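Local coordinates for single-strand DNA-binding protein (Agrobacterium tumefaciens, PDB 3BTP) that binds single-stranded but not double-stranded DNA irrespective of sequence and mediates the nuclear uptake of single-stranded T-DNA copies, at residues D170-E173 / Q174-A177; I313-D316 / S317-E321; V455-P459 / N460-V464; T494-V498 / V499-R503. One frame throughout, in Å; residues are numbered along the deposited sequence.

Overall arrangement
Contacts 1, 2 and 4 each sit where the chain enters a short helix, whereas contact 3 is the turn of a beta hairpin. Contact 2 leads out of strand 314-316, which pairs with strand 304-308. Contacts 3 and 4 belong to one eight-stranded antiparallel barrel, their centres about 16 Å apart and their nearest atoms about 7 Å. Although the centres of contacts 2 and 3 are about 20 Å apart, their nearest atoms also come within about 7 Å, and both pack against another protein chain. Contact 1 lies at the surface, its centre about 27 Å from that of contact 2 and about 40 Å from that of contact 4.

Contact 1 (D170-E173 / Q174-A177); sequences DLPE and QLAA. Unlike the reference sequence in segment 170-173: Leu-171 (reference Ile).
Between Pro-172 and Ala-176 the backbone closes its first i to i+4 hydrogen bond, Ala-176 N donating to Pro-172 O over 2.8 Å, as the extended approach through Leu-171 and Pro-172 turns into helix. The bond is almost straight (175°), and a second, from Ala-177 N to Glu-173 O at 3.2 Å, repeats it one residue on. On the flank facing helix 186-206, Pro-172 and Leu-175 touch through their beta carbons, CB to CB 4.1 Å, while Leu-175 CB also rests 3.5 Å from Pro-172 O. Both residues, together with Leu-171, which replaces the isoleucine of the reference sequence, lean on Tyr-194 of that helix. On the exposed flank Glu-173 and Gln-174 run across each other at an angle. The Gln-174 chain folds back at chi2 (-38°), its amide plane turned 58° from the carboxylate; the modelled approach of Gln-174 NE2 to Glu-173 CG, 3.1 Å, is unusually close and its detail doubtful. Ala-176 and Ala-177 place their methyl groups near the carbonyl oxygens of the preceding turn. This is the opening turn of a short surface helix, with proline just ahead of it and an apolar flank against a longer helix.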
loop_
_atom_site.group_PDB
_atom_site.type_symbol
_atom_site.label_atom_id
_atom_site.label_comp_id
_atom_site.label_asym_id
_atom_site.label_seq_id
_atom_site.Cartn_x
_atom_site.Cartn_y
_atom_site.Cartn_z
ATOM N N ASP A 170 3.787 -14.860 0.725
ATOM C CA ASP A 170 5.181 -14.558 0.365
ATOM C C ASP A 170 6.090 -15.746 0.709
ATOM O O ASP A 170 5.777 -16.529 1.589
ATOM C CB ASP A 170 5.698 -13.278 1.023
ATOM C CG ASP A 170 5.764 -13.410 2.501
ATOM O OD1 ASP A 170 4.787 -13.962 3.050
ATOM O OD2 ASP A 170 6.802 -13.009 3.118
ATOM N N LEU A 171 7.180 -15.899 -0.028
ATOM C CA LEU A 171 8.134 -16.949 0.343
ATOM C C LEU A 171 9.147 -16.443 1.370
ATOM O O LEU A 171 9.774 -15.390 1.165
ATOM C CB LEU A 171 8.873 -17.507 -0.890
ATOM C CG LEU A 171 7.776 -17.767 -1.952
ATOM C CD1 LEU A 171 8.458 -17.818 -3.260
ATOM C CD2 LEU A 171 6.946 -19.048 -1.699
ATOM N N PRO A 172 9.322 -17.215 2.442
ATOM C CA PRO A 172 10.412 -17.061 3.393
ATOM C C PRO A 172 11.744 -16.838 2.702
ATOM O O PRO A 172 12.101 -17.569 1.759
ATOM C CB PRO A 172 10.402 -18.390 4.138
ATOM C CG PRO A 172 8.935 -18.714 4.196
ATOM C CD PRO A 172 8.429 -18.320 2.816
ATOM N N GLU A 173 12.389 -15.746 3.126
ATOM C CA GLU A 173 13.823 -15.447 2.950
ATOM C C GLU A 173 14.757 -16.672 2.778
ATOM O O GLU A 173 15.536 -16.718 1.845
ATOM C CB GLU A 173 14.312 -14.600 4.157
ATOM C CG GLU A 173 15.860 -14.367 4.232
ATOM C CD GLU A 173 16.451 -13.920 2.885
ATOM O OE1 GLU A 173 15.692 -13.286 2.093
ATOM O OE2 GLU A 173 17.654 -14.215 2.614
ATOM N N GLN A 174 14.663 -17.644 3.673
ATOM C CA GLN A 174 15.606 -18.751 3.666
ATOM C C GLN A 174 15.318 -19.672 2.505
ATOM O O GLN A 174 16.229 -20.068 1.770
ATOM C CB GLN A 174 15.597 -19.521 5.002
ATOM C CG GLN A 174 16.234 -18.756 6.214
ATOM C CD GLN A 174 17.509 -17.900 5.891
ATOM O OE1 GLN A 174 18.641 -18.420 5.752
ATOM N NE2 GLN A 174 17.317 -16.575 5.811
ATOM N N LEU A 175 14.035 -19.985 2.351
ATOM C CA LEU A 175 13.531 -20.803 1.257
ATOM C C LEU A 175 13.852 -20.145 -0.073
ATOM O O LEU A 175 14.419 -20.786 -0.945
ATOM C CB LEU A 175 12.032 -21.030 1.435
ATOM C CG LEU A 175 11.230 -22.057 0.641
ATOM C CD1 LEU A 175 9.834 -22.051 1.232
ATOM C CD2 LEU A 175 11.150 -21.745 -0.865
ATOM N N ALA A 176 13.547 -18.864 -0.230
ATOM C CA ALA A 176 13.921 -18.194 -1.468
ATOM C C ALA A 176 15.416 -18.442 -1.818
ATOM O O ALA A 176 15.709 -18.986 -2.877
ATOM C CB ALA A 176 13.549 -16.684 -1.439
ATOM N N ALA A 177 16.335 -18.090 -0.903
ATOM C CA ALA A 177 17.813 -18.228 -1.084
ATOM C C ALA A 177 18.284 -19.629 -1.560
ATOM O O ALA A 177 19.018 -19.776 -2.550
ATOM C CB ALA A 177 18.565 -17.795 0.232
#

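Contact 2 (I313-D316 / S317-E321); sequences IMHD and SKYLE
Asp-316 and Lys-318 meet at an aspartate N-cap, where strand 314-316, which pairs with strand 304-308, passes directly into helix 317-323. The backbone starts the helix with a bond from Leu-320 N to Asp-316 O, 3.1 Å long and in the carbonyl plane. His-315 crosses Leu-320 at about a right angle, its CB 3.7 Å from Leu-320 CD2. Ile-313 CG2 covers one face of the imidazole; NE2 bonds to an acidic side chain of another protein chain, whereas ND1 is buried without a polar partner in the model. In Asp-316, CB comes within 4.2 Å of Tyr-319 CB. CG stands anti to the backbone N (chi1 -170°), which swings the carboxylate over the first turn. There Asp-316 OD2 receives two weak capping bonds, from Lys-318 N at 3.1 Å and from Tyr-319 N at 3.5 Å, and touches Lys-318 CB, whose side chain runs alongside. Backbone N-H groups of the first turn, which lack a helix carbonyl a turn earlier, are thereby partly satisfied, and the negative charge probably suits the helix dipole. Asp-316 OD1 forms a salt bridge with Lys-306 and accepts at 2.9 Å from a water, which is hydrogen-bonded in turn to Ser-317 OG at 2.7 Å.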
loop_
_atom_site.group_PDB
_atom_site.type_symbol
_atom_site.label_atom_id
_atom_site.label_comp_id
_atom_site.label_asym_id
_atom_site.label_seq_id
_atom_site.Cartn_x
_atom_site.Cartn_y
_atom_site.Cartn_z
ATOM N N ILE A 313 -8.291 -6.201 -6.459
ATOM C CA ILE A 313 -8.198 -5.902 -5.035
ATOM C C ILE A 313 -9.093 -4.747 -4.604
ATOM O O ILE A 313 -9.100 -3.710 -5.201
ATOM C CB ILE A 313 -6.715 -5.627 -4.565
ATOM C CG1 ILE A 313 -5.760 -6.721 -5.068
ATOM C CG2 ILE A 313 -6.631 -5.349 -3.043
ATOM C CD1 ILE A 313 -4.361 -6.316 -4.883
ATOM N N MET A 314 -9.809 -4.938 -3.504
ATOM C CA MET A 314 -10.601 -3.897 -2.870
ATOM C C MET A 314 -9.856 -3.359 -1.685
ATOM O O MET A 314 -9.874 -3.943 -0.592
ATOM C CB MET A 314 -11.929 -4.527 -2.429
ATOM C CG MET A 314 -12.594 -5.186 -3.565
ATOM S SD MET A 314 -13.930 -4.291 -4.354
ATOM C CE MET A 314 -13.735 -2.763 -3.895
ATOM N N HIS A 315 -9.178 -2.230 -1.900
ATOM C CA HIS A 315 -8.397 -1.596 -0.889
ATOM C C HIS A 315 -9.283 -0.764 0.017
ATOM O O HIS A 315 -10.160 0.001 -0.462
ATOM C CB HIS A 315 -7.297 -0.702 -1.471
ATOM C CG HIS A 315 -6.239 -1.423 -2.254
ATOM N ND1 HIS A 315 -5.149 -2.054 -1.659
ATOM C CD2 HIS A 315 -6.072 -1.571 -3.583
ATOM C CE1 HIS A 315 -4.376 -2.584 -2.596
ATOM N NE2 HIS A 315 -4.911 -2.294 -3.774
ATOM N N ASP A 316 -9.080 -0.953 1.330
ATOM C CA ASP A 316 -9.673 -0.124 2.323
ATOM C C ASP A 316 -9.208 1.300 2.075
ATOM O O ASP A 316 -8.022 1.575 1.851
ATOM C CB ASP A 316 -9.252 -0.542 3.722
ATOM C CG ASP A 316 -10.065 0.183 4.808
ATOM O OD1 ASP A 316 -11.294 -0.154 5.017
ATOM O OD2 ASP A 316 -9.491 1.108 5.417
ATOM N N SER A 317 -10.182 2.209 2.156
ATOM C CA SER A 317 -10.006 3.661 1.961
ATOM C C SER A 317 -8.947 4.292 2.920
ATOM O O SER A 317 -8.082 5.091 2.484
ATOM C CB SER A 317 -11.405 4.318 2.092
ATOM O OG SER A 317 -11.740 4.482 3.471
ATOM N N LYS A 318 -8.975 3.925 4.197
ATOM C CA LYS A 318 -7.940 4.386 5.155
ATOM C C LYS A 318 -6.552 3.804 4.886
ATOM O O LYS A 318 -5.552 4.474 5.057
ATOM C CB LYS A 318 -8.370 4.032 6.593
ATOM C CG LYS A 318 -9.753 4.545 6.937
ATOM C CD LYS A 318 -10.091 4.482 8.488
ATOM C CE LYS A 318 -11.354 5.487 8.751
ATOM N NZ LYS A 318 -11.145 6.486 9.859
ATOM N N TYR A 319 -6.459 2.531 4.502
ATOM C CA TYR A 319 -5.167 2.028 4.003
ATOM C C TYR A 319 -4.578 2.917 2.840
ATOM O O TYR A 319 -3.392 3.302 2.824
ATOM C CB TYR A 319 -5.238 0.572 3.537
ATOM C CG TYR A 319 -3.851 0.118 3.184
ATOM C CD1 TYR A 319 -2.876 0.005 4.164
ATOM C CD2 TYR A 319 -3.481 -0.100 1.860
ATOM C CE1 TYR A 319 -1.585 -0.389 3.859
ATOM C CE2 TYR A 319 -2.194 -0.502 1.521
ATOM C CZ TYR A 319 -1.240 -0.612 2.526
ATOM O OH TYR A 319 0.046 -1.017 2.224
ATOM N N LEU A 320 -5.409 3.210 1.861
ATOM C CA LEU A 320 -4.994 4.067 0.722
ATOM C C LEU A 320 -4.506 5.463 1.183
ATOM O O LEU A 320 -3.464 5.919 0.754
ATOM C CB LEU A 320 -6.179 4.214 -0.260
ATOM C CG LEU A 320 -6.585 2.982 -1.094
ATOM C CD1 LEU A 320 -7.836 3.282 -1.974
ATOM C CD2 LEU A 320 -5.433 2.481 -1.931
ATOM N N GLU A 321 -5.246 6.113 2.079
ATOM C CA GLU A 321 -4.836 7.401 2.628
ATOM C C GLU A 321 -3.562 7.323 3.421
ATOM O O GLU A 321 -2.728 8.243 3.315
ATOM C CB GLU A 321 -5.912 7.987 3.581
ATOM C CG GLU A 321 -7.142 8.419 2.861
ATOM C CD GLU A 321 -6.835 9.575 1.941
ATOM O OE1 GLU A 321 -6.335 10.625 2.427
ATOM O OE2 GLU A 321 -7.059 9.417 0.732
HETATM O O HOH W 1 -12.361 2.506 5.186
#

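Contact 3 (V455-P459 / N460-V464); sequences VADGP and NLREV
Ala-456 and Leu-461 face each other on one side of a beta hairpin, as an antiparallel non-hydrogen-bonded pair, with Ala-456 CB only 3.3 Å from Leu-461 CD1. Leu-461 has an uncommon chi2 of -27°, which brings CD1 over the alanine; the contact is tighter than usual van der Waals packing, and its closeness is doubtful. The neighbouring pair, Val-455 and Arg-462, points to the reverse side of the sheet and is joined by two backbone bonds: Val-455 N to Arg-462 O at 2.6 Å, and Arg-462 N to Val-455 O at 2.8 Å. The valine side chain does not pack on that of the arginine. It crosses Val-464 obliquely instead, CG2 to CG2 4.0 Å. Arg-462, bent at chi2 and chi3, carries its guanidinium away from this strand to a salt bridge with Asp-466, and Asp-457 pairs in turn with Lys-471. At the turn, Asp-457 N donates to Asn-460 O over 2.9 Å, and Gly-458 takes a positive phi (71°), a conformation natural to glycine. Strand 367-370 flanks the hairpin in the eight-stranded barrel. Backbone hydrogen bonds and small apolar contacts therefore hold the hairpin together, while Asp-457 and Arg-462 each have their strongest partner outside it; with Asp-457 OD2 and Arg-462 NH1 5.4 Å apart, their mutual attraction is probably weak.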
loop_
_atom_site.group_PDB
_atom_site.type_symbol
_atom_site.label_atom_id
_atom_site.label_comp_id
_atom_site.label_asym_id
_atom_site.label_seq_id
_atom_site.Cartn_x
_atom_site.Cartn_y
_atom_site.Cartn_z
ATOM N N VAL A 455 14.990 9.947 -1.586
ATOM C CA VAL A 455 13.920 10.224 -2.489
ATOM C C VAL A 455 12.597 9.688 -1.961
ATOM O O VAL A 455 12.526 8.526 -1.673
ATOM C CB VAL A 455 14.215 9.613 -3.963
ATOM C CG1 VAL A 455 13.048 9.951 -4.902
ATOM C CG2 VAL A 455 15.577 10.169 -4.541
ATOM N N ALA A 456 11.550 10.524 -1.924
ATOM C CA ALA A 456 10.237 10.141 -1.462
ATOM C C ALA A 456 9.480 9.317 -2.514
ATOM O O ALA A 456 9.440 9.646 -3.665
ATOM C CB ALA A 456 9.424 11.391 -1.042
ATOM N N ASP A 457 8.884 8.217 -2.100
ATOM C CA ASP A 457 8.319 7.271 -3.052
ATOM C C ASP A 457 7.330 6.469 -2.247
ATOM O O ASP A 457 7.707 5.468 -1.640
ATOM C CB ASP A 457 9.443 6.357 -3.520
ATOM C CG ASP A 457 8.962 5.239 -4.456
ATOM O OD1 ASP A 457 8.039 5.478 -5.326
ATOM O OD2 ASP A 457 9.553 4.129 -4.307
ATOM N N GLY A 458 6.084 6.909 -2.224
ATOM C CA GLY A 458 5.121 6.424 -1.280
ATOM C C GLY A 458 5.395 6.911 0.150
ATOM O O GLY A 458 5.922 8.017 0.367
ATOM N N PRO A 459 4.982 6.115 1.147
ATOM C CA PRO A 459 5.247 6.392 2.551
ATOM C C PRO A 459 6.631 5.950 3.018
ATOM O O PRO A 459 6.805 5.559 4.175
ATOM C CB PRO A 459 4.091 5.710 3.275
ATOM C CG PRO A 459 3.645 4.661 2.403
ATOM C CD PRO A 459 4.131 4.934 0.979
ATOM N N ASN A 460 7.620 6.048 2.125
ATOM C CA ASN A 460 8.978 5.844 2.505
ATOM C C ASN A 460 9.949 6.675 1.592
ATOM O O ASN A 460 9.590 7.071 0.476
ATOM C CB ASN A 460 9.302 4.348 2.641
ATOM C CG ASN A 460 9.473 3.590 1.290
ATOM O OD1 ASN A 460 9.216 4.090 0.185
ATOM N ND2 ASN A 460 9.971 2.383 1.409
ATOM N N LEU A 461 11.138 6.984 2.129
ATOM C CA LEU A 461 12.195 7.651 1.412
ATOM C C LEU A 461 13.243 6.615 1.141
ATOM O O LEU A 461 13.620 5.876 2.019
ATOM C CB LEU A 461 12.784 8.790 2.234
ATOM C CG LEU A 461 11.931 10.030 2.717
ATOM C CD1 LEU A 461 10.746 10.408 1.872
ATOM C CD2 LEU A 461 11.450 9.888 4.018
ATOM N N ARG A 462 13.738 6.612 -0.106
ATOM C CA ARG A 462 14.730 5.667 -0.593
ATOM C C ARG A 462 15.985 6.374 -1.123
ATOM O O ARG A 462 15.952 7.514 -1.574
ATOM C CB ARG A 462 14.089 4.808 -1.683
ATOM C CG ARG A 462 12.799 4.088 -1.288
ATOM C CD ARG A 462 12.912 2.995 -0.199
ATOM N NE ARG A 462 14.013 1.998 -0.398
ATOM C CZ ARG A 462 13.867 0.879 -1.128
ATOM N NH1 ARG A 462 12.741 0.602 -1.704
ATOM N NH2 ARG A 462 14.853 0.023 -1.295
ATOM N N GLU A 463 17.109 5.703 -0.998
ATOM C CA GLU A 463 18.347 6.061 -1.652
ATOM C C GLU A 463 18.198 5.949 -3.158
ATOM O O GLU A 463 17.441 5.134 -3.685
ATOM C CB GLU A 463 19.473 5.141 -1.138
ATOM C CG GLU A 463 19.834 5.376 0.307
ATOM C CD GLU A 463 21.246 4.880 0.671
ATOM O OE1 GLU A 463 22.103 4.903 -0.281
ATOM O OE2 GLU A 463 21.497 4.512 1.901
ATOM N N VAL A 464 18.933 6.786 -3.867
ATOM C CA VAL A 464 18.791 6.814 -5.340
ATOM C C VAL A 464 19.056 5.420 -6.022
ATOM O O VAL A 464 18.248 4.996 -6.874
ATOM C CB VAL A 464 19.688 7.897 -5.968
ATOM C CG1 VAL A 464 19.629 7.817 -7.467
ATOM C CG2 VAL A 464 19.327 9.289 -5.449
#

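Contact 4 (T494-V498 / V499-R503); sequences TYTNV and VEYER
Asn-497 and Val-499 lie side by side at the N-cap of helix 498-503, where Val-499 N donates to Asn-497 OD1 over 3.2 Å. The bond is straight at the hydrogen (168°) but reaches the oxygen from well above the amide plane, not on a lone pair. With CG anti to the backbone N (chi1 -176°), the asparagine lays its amide against the valine, and OD1 also touches Val-499 CG2. The backbone completes the turn: Glu-502 N bonds to Val-498 O at 3.1 Å, whereas Glu-500 N to Asn-497 O and Tyr-501 N to Val-498 O are weak. Two residues of the helix touch the end of the strand. Glu-500 does so through CB, 3.8 Å from Thr-496 CG2, before its carboxylate turns away, and the Tyr-501 ring turns its edge to the strand backbone, CD1 standing 3.6 Å from Asn-497 O in the ring plane.

The next shell fixes these groups. Arg-503 grips Glu-500 side-on with two nitrogens, NE to OE2 at 2.6 Å and NH2 to OE1 at 2.8 Å, both on the syn side of the carboxylate. Asp-484 of the adjacent strand 480-485 accepts from Tyr-501 OH through one oxygen and bonds Thr-496 OG1 through the other; Thr-496 OG1 is also hydrogen-bonded to Arg-405 NE. The uncharged cap and the shared Asp-484 carboxylate thus tie helix 498-503 to the barrel, while the salt bridge braces the helix's own side chains and would largely offset the charge of Glu-500.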
loop_
_atom_site.group_PDB
_atom_site.type_symbol
_atom_site.label_atom_id
_atom_site.label_comp_id
_atom_site.label_asym_id
_atom_site.label_seq_id
_atom_site.Cartn_x
_atom_site.Cartn_y
_atom_site.Cartn_z
ATOM N N THR A 494 20.884 17.157 8.628
ATOM C CA THR A 494 19.566 17.420 8.073
ATOM C C THR A 494 19.498 17.038 6.594
ATOM O O THR A 494 20.518 16.837 5.943
ATOM C CB THR A 494 19.087 18.876 8.374
ATOM O OG1 THR A 494 19.880 19.805 7.646
ATOM C CG2 THR A 494 19.163 19.206 9.900
ATOM N N TYR A 495 18.276 16.916 6.093
ATOM C CA TYR A 495 18.009 16.780 4.714
ATOM C C TYR A 495 17.051 17.906 4.334
ATOM O O TYR A 495 16.032 18.091 4.990
ATOM C CB TYR A 495 17.237 15.475 4.402
ATOM C CG TYR A 495 18.106 14.253 4.414
ATOM C CD1 TYR A 495 18.857 13.914 3.300
ATOM C CD2 TYR A 495 18.205 13.461 5.595
ATOM C CE1 TYR A 495 19.684 12.777 3.305
ATOM C CE2 TYR A 495 19.004 12.348 5.622
ATOM C CZ TYR A 495 19.773 12.042 4.494
ATOM O OH TYR A 495 20.568 10.928 4.528
ATOM N N THR A 496 17.284 18.510 3.174
ATOM C CA THR A 496 16.505 19.647 2.751
ATOM C C THR A 496 16.121 19.385 1.297
ATOM O O THR A 496 16.923 18.840 0.558
ATOM C CB THR A 496 17.265 20.993 2.946
ATOM O OG1 THR A 496 17.442 21.217 4.332
ATOM C CG2 THR A 496 16.442 22.211 2.455
ATOM N N ASN A 497 14.884 19.736 0.931
ATOM C CA ASN A 497 14.294 19.552 -0.450
ATOM C C ASN A 497 15.187 20.258 -1.497
ATOM O O ASN A 497 15.677 21.355 -1.226
ATOM C CB ASN A 497 12.940 20.264 -0.323
ATOM C CG ASN A 497 12.011 20.199 -1.528
ATOM O OD1 ASN A 497 12.320 19.749 -2.659
ATOM N ND2 ASN A 497 10.799 20.723 -1.279
ATOM N N VAL A 498 15.390 19.658 -2.687
ATOM C CA VAL A 498 16.112 20.355 -3.768
ATOM C C VAL A 498 15.534 21.739 -4.129
ATOM O O VAL A 498 16.314 22.645 -4.437
ATOM C CB VAL A 498 16.397 19.504 -5.083
ATOM C CG1 VAL A 498 17.694 18.737 -4.989
ATOM C CG2 VAL A 498 15.306 18.616 -5.456
ATOM N N VAL A 499 14.215 21.926 -4.033
ATOM C CA VAL A 499 13.528 23.190 -4.370
ATOM C C VAL A 499 13.990 24.355 -3.528
ATOM O O VAL A 499 14.074 25.525 -4.006
ATOM C CB VAL A 499 11.955 23.073 -4.269
ATOM C CG1 VAL A 499 11.286 24.416 -4.479
ATOM C CG2 VAL A 499 11.403 22.073 -5.332
ATOM N N GLU A 500 14.306 24.056 -2.272
ATOM C CA GLU A 500 14.940 25.052 -1.454
ATOM C C GLU A 500 16.354 25.371 -1.929
ATOM O O GLU A 500 16.799 26.491 -1.766
ATOM C CB GLU A 500 14.937 24.649 0.032
ATOM C CG GLU A 500 13.619 24.854 0.683
ATOM C CD GLU A 500 13.310 26.350 0.782
ATOM O OE1 GLU A 500 13.964 27.018 1.644
ATOM O OE2 GLU A 500 12.460 26.849 -0.024
ATOM N N TYR A 501 17.075 24.389 -2.488
ATOM C CA TYR A 501 18.441 24.667 -2.975
ATOM C C TYR A 501 18.401 25.691 -4.150
ATOM O O TYR A 501 19.198 26.620 -4.201
ATOM C CB TYR A 501 19.193 23.397 -3.380
ATOM C CG TYR A 501 19.928 22.727 -2.238
ATOM C CD1 TYR A 501 19.240 22.007 -1.271
ATOM C CD2 TYR A 501 21.311 22.851 -2.114
ATOM C CE1 TYR A 501 19.900 21.396 -0.230
ATOM C CE2 TYR A 501 22.033 22.254 -1.029
ATOM C CZ TYR A 501 21.305 21.516 -0.106
ATOM O OH TYR A 501 21.975 20.887 0.904
ATOM N N GLU A 502 17.452 25.494 -5.032
ATOM C CA GLU A 502 17.171 26.376 -6.146
ATOM C C GLU A 502 16.689 27.762 -5.733
ATOM O O GLU A 502 17.130 28.741 -6.259
ATOM C CB GLU A 502 16.102 25.709 -7.000
ATOM C CG GLU A 502 16.450 25.595 -8.413
ATOM C CD GLU A 502 15.360 24.805 -9.181
ATOM O OE1 GLU A 502 15.253 23.553 -8.920
ATOM O OE2 GLU A 502 14.621 25.437 -9.998
ATOM N N ARG A 503 15.803 27.836 -4.767
ATOM C CA ARG A 503 15.215 29.078 -4.337
ATOM C C ARG A 503 16.305 29.930 -3.685
ATOM O O ARG A 503 16.483 31.071 -4.046
ATOM C CB ARG A 503 14.013 28.836 -3.408
ATOM C CG ARG A 503 13.371 30.125 -2.809
ATOM C CD ARG A 503 12.200 29.734 -1.842
ATOM N NE ARG A 503 12.703 29.345 -0.495
ATOM C CZ ARG A 503 13.231 30.201 0.385
ATOM N NH1 ARG A 503 13.383 31.501 0.084
ATOM N NH2 ARG A 503 13.664 29.769 1.547
#